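Local coordinates for protein glutamine cyclotransferase (Zymomonas mobilis, PDB 3NOL) that catalyses the cyclisation of N-terminal glutamine to pyroglutamate with release of ammonia, as a calcium-binding beta-propeller glutaminyl cyclase, at residues Thr133-Tyr138 and Leu177-Gly182; Asp181-Ala186 and Ile194-Pro199. All coordinates share one frame; numbering follows the deposited sequence.

Contact 1 of 2, residues Thr133-Tyr138 and Leu177-Gly182. With CA (calcium ion), chain B; SO4 (sulfate ion), chain D.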
loop_
_atom_site.group_PDB
_atom_site.type_symbol
_atom_site.label_atom_id
_atom_site.label_comp_id
_atom_site.label_asym_id
_atom_site.label_seq_id
_atom_site.Cartn_x
_atom_site.Cartn_y
_atom_site.Cartn_z
ATOM N N THR A 133 -6.014 3.204 -0.168
ATOM C CA THR A 133 -6.419 2.619 -1.459
ATOM C C THR A 133 -7.836 3.162 -1.763
ATOM O O THR A 133 -8.312 4.096 -1.080
ATOM C CB THR A 133 -6.337 1.034 -1.451
ATOM O OG1 THR A 133 -6.560 0.514 -2.776
ATOM C CG2 THR A 133 -7.364 0.423 -0.470
ATOM N N HIS A 134 -8.508 2.585 -2.754
ATOM C CA HIS A 134 -9.856 3.015 -3.087
ATOM C C HIS A 134 -10.633 1.913 -3.770
ATOM O O HIS A 134 -10.046 0.993 -4.320
ATOM C CB HIS A 134 -9.840 4.271 -3.967
ATOM C CG HIS A 134 -9.481 4.027 -5.401
ATOM N ND1 HIS A 134 -10.417 3.662 -6.351
ATOM C CD2 HIS A 134 -8.302 4.136 -6.055
ATOM C CE1 HIS A 134 -9.830 3.573 -7.534
ATOM N NE2 HIS A 134 -8.544 3.842 -7.380
ATOM N N ASN A 135 -11.957 2.012 -3.711
ATOM C CA ASN A 135 -12.788 1.183 -4.571
ATOM C C ASN A 135 -13.551 2.151 -5.503
ATOM O O ASN A 135 -13.110 3.281 -5.713
ATOM C CB ASN A 135 -13.664 0.223 -3.741
ATOM C CG ASN A 135 -14.658 0.946 -2.815
ATOM O OD1 ASN A 135 -14.907 2.153 -2.947
ATOM N ND2 ASN A 135 -15.224 0.194 -1.854
ATOM N N ASP A 136 -14.671 1.727 -6.071
ATOM C CA ASP A 136 -15.330 2.575 -7.064
ATOM C C ASP A 136 -16.022 3.810 -6.450
ATOM O O ASP A 136 -16.347 4.764 -7.173
ATOM C CB ASP A 136 -16.325 1.763 -7.907
ATOM C CG ASP A 136 -15.649 0.734 -8.817
ATOM O OD1 ASP A 136 -14.422 0.828 -9.095
ATOM O OD2 ASP A 136 -16.381 -0.172 -9.282
ATOM N N GLN A 137 -16.241 3.786 -5.130
ATOM C CA GLN A 137 -16.997 4.849 -4.434
ATOM C C GLN A 137 -16.233 5.633 -3.362
ATOM O O GLN A 137 -16.558 6.789 -3.100
ATOM C CB GLN A 137 -18.243 4.270 -3.773
ATOM C CG GLN A 137 -19.341 3.843 -4.740
ATOM C CD GLN A 137 -20.563 3.355 -3.995
ATOM O OE1 GLN A 137 -21.553 4.075 -3.867
ATOM N NE2 GLN A 137 -20.478 2.141 -3.445
ATOM N N TYR A 138 -15.266 4.985 -2.711
ATOM C CA TYR A 138 -14.571 5.567 -1.548
ATOM C C TYR A 138 -13.068 5.359 -1.557
ATOM O O TYR A 138 -12.576 4.374 -2.115
ATOM C CB TYR A 138 -15.081 4.927 -0.249
ATOM C CG TYR A 138 -16.570 4.950 -0.100
ATOM C CD1 TYR A 138 -17.245 6.149 0.141
ATOM C CD2 TYR A 138 -17.308 3.771 -0.204
ATOM C CE1 TYR A 138 -18.620 6.178 0.271
ATOM C CE2 TYR A 138 -18.692 3.780 -0.074
ATOM C CZ TYR A 138 -19.342 4.979 0.167
ATOM O OH TYR A 138 -20.721 4.968 0.290
ATOM N N LEU A 177 -2.355 -0.741 1.949
ATOM C CA LEU A 177 -3.626 -1.363 1.552
ATOM C C LEU A 177 -3.699 -1.504 0.047
ATOM O O LEU A 177 -3.061 -0.725 -0.683
ATOM C CB LEU A 177 -4.810 -0.493 1.969
ATOM C CG LEU A 177 -4.996 -0.163 3.451
ATOM C CD1 LEU A 177 -6.305 0.617 3.631
ATOM C CD2 LEU A 177 -4.995 -1.473 4.242
ATOM N N GLU A 178 -4.521 -2.456 -0.395
ATOM C CA GLU A 178 -4.917 -2.515 -1.804
ATOM C C GLU A 178 -6.294 -3.156 -1.968
ATOM O O GLU A 178 -6.527 -4.235 -1.428
ATOM C CB GLU A 178 -3.885 -3.289 -2.643
ATOM C CG GLU A 178 -4.132 -3.095 -4.144
ATOM C CD GLU A 178 -3.818 -1.672 -4.614
ATOM O OE1 GLU A 178 -4.347 -1.288 -5.675
ATOM O OE2 GLU A 178 -3.038 -0.932 -3.937
ATOM N N TRP A 179 -7.188 -2.487 -2.702
ATOM C CA TRP A 179 -8.481 -3.093 -3.083
ATOM C C TRP A 179 -8.220 -4.092 -4.202
ATOM O O TRP A 179 -7.697 -3.731 -5.267
ATOM C CB TRP A 179 -9.404 -1.999 -3.593
ATOM C CG TRP A 179 -10.764 -2.475 -3.922
ATOM C CD1 TRP A 179 -11.255 -2.772 -5.170
ATOM C CD2 TRP A 179 -11.847 -2.659 -3.008
ATOM N NE1 TRP A 179 -12.576 -3.160 -5.078
ATOM C CE2 TRP A 179 -12.967 -3.103 -3.764
ATOM C CE3 TRP A 179 -11.977 -2.523 -1.623
ATOM C CZ2 TRP A 179 -14.215 -3.382 -3.174
ATOM C CZ3 TRP A 179 -13.228 -2.802 -1.036
ATOM C CH2 TRP A 179 -14.320 -3.241 -1.812
ATOM N N VAL A 180 -8.538 -5.358 -3.953
ATOM C CA VAL A 180 -8.296 -6.406 -4.926
ATOM C C VAL A 180 -9.570 -7.233 -5.113
ATOM O O VAL A 180 -9.964 -8.001 -4.224
ATOM C CB VAL A 180 -7.088 -7.305 -4.504
ATOM C CG1 VAL A 180 -6.812 -8.431 -5.535
ATOM C CG2 VAL A 180 -5.821 -6.470 -4.256
ATOM N N ASP A 181 -10.222 -7.016 -6.254
ATOM C CA ASP A 181 -11.421 -7.773 -6.643
ATOM C C ASP A 181 -12.445 -7.906 -5.495
ATOM O O ASP A 181 -12.888 -9.003 -5.175
ATOM C CB ASP A 181 -11.006 -9.139 -7.210
ATOM C CG ASP A 181 -10.340 -9.025 -8.584
ATOM O OD1 ASP A 181 -10.127 -7.889 -9.093
ATOM O OD2 ASP A 181 -10.016 -10.092 -9.144
ATOM N N GLY A 182 -12.801 -6.774 -4.888
ATOM C CA GLY A 182 -13.905 -6.715 -3.925
ATOM C C GLY A 182 -13.471 -6.945 -2.489
ATOM O O GLY A 182 -14.303 -6.868 -1.578
HETATM CA CA CA B . -1.455 -0.256 -2.378
HETATM S S SO4 D . -13.867 -4.558 -8.013
HETATM O O1 SO4 D . -14.217 -4.751 -9.423
HETATM O O2 SO4 D . -12.569 -5.160 -7.732
HETATM O O3 SO4 D . -13.827 -3.120 -7.752
HETATM O O4 SO4 D . -14.873 -5.191 -7.152
HETATM O O HOH W 1 -4.712 1.537 -4.492
HETATM O O HOH W 2 -2.613 1.818 -2.684
#
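Two neighbouring sheets of the beta-propeller meet here beside the bound calcium ion, where the first strand of one blade, 132-134, lies against the first strand of the next, 177-180. Thr133 makes the hydrogen bond between them: the backbone N of Trp179 donates to Thr133 OG1 at 3.1 Å. A chi1 of -172°, which sets OG1 opposite the backbone N, brings the hydroxyl to Trp179 N and to water 1, 2.7 Å from OG1, while the methyl CG2 packs 3.6 Å from Leu177 CB. Water 1 reaches on, weakly, to Glu178 OE2, which binds calcium at 2.3 Å; Leu177 O is a second ligand at 2.4 Å, and Glu176, Phe48 and Ile230 contribute others. Farther along, the Trp179 indole is sandwiched: Asn135 CB sits over the centre of its six-membered ring, 3.5 Å from the centroid, in a CH-pi contact, with the amide plane almost perpendicular to the indole; Gly182 C lies over the opposite face, toward the rim. Asn135 OD1 accepts from Gln137 N, an Asx turn, and from Tyr138 N, which extends it to an Asx motif. A leucine in place of Trp179 would probably leave Asn135 CB without its aromatic face and the sulfate, likely from the crystallisation liquor, without one of its donors. Besides Lys234 NZ, that sulfate is held by Trp179 NE1, 3.0 Å from O3, which lies at the ring edge near its plane.

Contact 2 of 2, residues Asp181-Ala186 and Ile194-Pro199; sequences DGEIFA and IVRIDP
Ile184 and Ile197 face each other as a hydrogen-bonded pair in the antiparallel beta hairpin formed by strands 183-188 and 193-197 of a propeller sheet. Backbone bonds come first. Ile184 N donates to Ile197 O at 3.0 Å and Ile197 N returns a bond to Ile184 O at 2.7 Å; Ala186 and Val195 exchange a second reciprocal pair. Between these, at the non-hydrogen-bonded pair Phe185 and Arg196, Phe185 CA makes a C-H...O contact with Val195 O.

The apolar contacts on one face of the sheet join Ile184 CB to Ile197 CB at 4.1 Å, and bring Ala186 CB against both Val195 CG2 and Ile197 CD1. At the open end of the hairpin, Ile184 CD1 packs against Pro199 CB, the two side chains running in opposite directions, and the proline ring rests against Gly182 O, 3.3 Å from its CG.

Charge and aromatic contacts occupy the other face. Phe185 and Arg196 extend alongside each other. Arg196 CG lies over the phenyl face, 4.0 Å from the centroid, and a bend at chi3 (70°) turns the guanidinium toward Glu183. Arg196 NE donates to Glu183 OE1 at 2.9 Å in a salt bridge, nearly along the C-O axis and close to the guanidinium plane, with NH1 adding a weak bond to that oxygen. The carboxylate plane is turned 78° from the guanidinium plane. Phe185 CZ is over one guanidinium face, and Tyr29 makes a cation-pi contact with Arg196. One carboxylate oxygen thus takes both bonds, and the arginine charge is probably steadied by carboxylate and aromatic rings together.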
loop_
_atom_site.group_PDB
_atom_site.type_symbol
_atom_site.label_atom_id
_atom_site.label_comp_id
_atom_site.label_asym_id
_atom_site.label_seq_id
_atom_site.Cartn_x
_atom_site.Cartn_y
_atom_site.Cartn_z
ATOM N N ASP A 181 -10.222 -7.016 -6.254
ATOM C CA ASP A 181 -11.421 -7.773 -6.643
ATOM C C ASP A 181 -12.445 -7.906 -5.495
ATOM O O ASP A 181 -12.888 -9.003 -5.175
ATOM C CB ASP A 181 -11.006 -9.139 -7.210
ATOM C CG ASP A 181 -10.340 -9.025 -8.584
ATOM O OD1 ASP A 181 -10.127 -7.889 -9.093
ATOM O OD2 ASP A 181 -10.016 -10.092 -9.144
ATOM N N GLY A 182 -12.801 -6.774 -4.888
ATOM C CA GLY A 182 -13.905 -6.715 -3.925
ATOM C C GLY A 182 -13.471 -6.945 -2.489
ATOM O O GLY A 182 -14.303 -6.868 -1.578
ATOM N N GLU A 183 -12.174 -7.221 -2.288
ATOM C CA GLU A 183 -11.601 -7.379 -0.950
ATOM C C GLU A 183 -10.574 -6.293 -0.615
ATOM O O GLU A 183 -9.920 -5.736 -1.505
ATOM C CB GLU A 183 -10.950 -8.765 -0.803
ATOM C CG GLU A 183 -11.953 -9.881 -0.934
ATOM C CD GLU A 183 -11.401 -11.247 -0.594
ATOM O OE1 GLU A 183 -10.172 -11.441 -0.624
ATOM O OE2 GLU A 183 -12.231 -12.140 -0.300
ATOM N N ILE A 184 -10.418 -6.013 0.675
ATOM C CA ILE A 184 -9.319 -5.132 1.085
ATOM C C ILE A 184 -8.134 -6.013 1.506
ATOM O O ILE A 184 -8.246 -6.790 2.455
ATOM C CB ILE A 184 -9.728 -4.174 2.250
ATOM C CG1 ILE A 184 -10.946 -3.308 1.867
ATOM C CG2 ILE A 184 -8.496 -3.341 2.711
ATOM C CD1 ILE A 184 -11.676 -2.773 3.048
ATOM N N PHE A 185 -7.033 -5.944 0.763
ATOM C CA PHE A 185 -5.776 -6.590 1.182
ATOM C C PHE A 185 -4.994 -5.582 2.042
ATOM O O PHE A 185 -4.878 -4.402 1.668
ATOM C CB PHE A 185 -4.922 -6.946 -0.029
ATOM C CG PHE A 185 -5.395 -8.189 -0.814
ATOM C CD1 PHE A 185 -6.737 -8.625 -0.786
ATOM C CD2 PHE A 185 -4.478 -8.877 -1.602
ATOM C CE1 PHE A 185 -7.154 -9.751 -1.534
ATOM C CE2 PHE A 185 -4.866 -10.000 -2.368
ATOM C CZ PHE A 185 -6.217 -10.438 -2.333
ATOM N N ALA A 186 -4.431 -6.041 3.161
ATOM C CA ALA A 186 -3.637 -5.138 4.007
ATOM C C ALA A 186 -2.364 -5.793 4.488
ATOM O O ALA A 186 -2.401 -6.939 4.953
ATOM C CB ALA A 186 -4.439 -4.694 5.226
ATOM N N ILE A 194 -0.219 -10.919 4.606
ATOM C CA ILE A 194 -1.172 -9.966 4.087
ATOM C C ILE A 194 -2.544 -10.529 4.352
ATOM O O ILE A 194 -2.815 -11.682 4.011
ATOM C CB ILE A 194 -0.955 -9.723 2.567
ATOM C CG1 ILE A 194 0.390 -9.005 2.331
ATOM C CG2 ILE A 194 -2.167 -8.988 1.959
ATOM C CD1 ILE A 194 0.816 -9.017 0.872
ATOM N N VAL A 195 -3.386 -9.753 5.016
ATOM C CA VAL A 195 -4.754 -10.217 5.289
ATOM C C VAL A 195 -5.716 -9.745 4.217
ATOM O O VAL A 195 -5.573 -8.661 3.653
ATOM C CB VAL A 195 -5.268 -9.840 6.694
ATOM C CG1 VAL A 195 -4.438 -10.567 7.784
ATOM C CG2 VAL A 195 -5.290 -8.329 6.897
ATOM N N ARG A 196 -6.681 -10.608 3.940
ATOM C CA ARG A 196 -7.757 -10.319 3.002
ATOM C C ARG A 196 -8.991 -10.033 3.863
ATOM O O ARG A 196 -9.399 -10.884 4.651
ATOM C CB ARG A 196 -7.993 -11.532 2.084
ATOM C CG ARG A 196 -6.736 -11.973 1.332
ATOM C CD ARG A 196 -6.923 -13.298 0.596
ATOM N NE ARG A 196 -7.823 -13.131 -0.539
ATOM C CZ ARG A 196 -7.824 -13.903 -1.625
ATOM N NH1 ARG A 196 -8.677 -13.638 -2.604
ATOM N NH2 ARG A 196 -6.951 -14.902 -1.755
ATOM N N ILE A 197 -9.555 -8.837 3.707
ATOM C CA ILE A 197 -10.611 -8.337 4.575
ATOM C C ILE A 197 -11.936 -8.179 3.823
ATOM O O ILE A 197 -11.981 -7.562 2.733
ATOM C CB ILE A 197 -10.202 -6.971 5.215
ATOM C CG1 ILE A 197 -8.922 -7.124 6.054
ATOM C CG2 ILE A 197 -11.325 -6.444 6.070
ATOM C CD1 ILE A 197 -8.216 -5.782 6.364
ATOM N N ASP A 198 -12.998 -8.741 4.405
ATOM C CA ASP A 198 -14.355 -8.569 3.879
ATOM C C ASP A 198 -14.794 -7.119 4.157
ATOM O O ASP A 198 -14.950 -6.735 5.300
ATOM C CB ASP A 198 -15.291 -9.579 4.571
ATOM C CG ASP A 198 -16.731 -9.529 4.052
ATOM O OD1 ASP A 198 -17.158 -8.498 3.485
ATOM O OD2 ASP A 198 -17.426 -10.553 4.220
ATOM N N PRO A 199 -15.005 -6.310 3.108
ATOM C CA PRO A 199 -15.334 -4.904 3.362
ATOM C C PRO A 199 -16.717 -4.680 4.023
ATOM O O PRO A 199 -16.942 -3.596 4.544
ATOM C CB PRO A 199 -15.282 -4.262 1.969
ATOM C CG PRO A 199 -15.611 -5.396 1.025
ATOM C CD PRO A 199 -14.950 -6.621 1.665
#

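How the contacts relate
Contacts 1 and 2 follow one another along the chain and share Asp181 and Gly182, the turn between strands 177-180 and 183-188; their centres lie 9 Å apart. Strand 177-180 is the edge of a propeller sheet, so contact 1 joins that sheet to its neighbour, whereas contact 2 pairs the next two strands within it. Glu178 O and Phe185 N, 2.8 Å apart, probably form a hydrogen bond linking the two. Trp179 belongs to both surroundings: its CE3 lies 3.7 Å from Ile184 CG1 and its CH2 3.8 Å from Pro199 CG. Contact 1 gives calcium two of its ligands, while the Phe185 side chain stays about 8 Å away. The shared turn borders the sulfate, Gly182 N lying 3.3 Å from its O2.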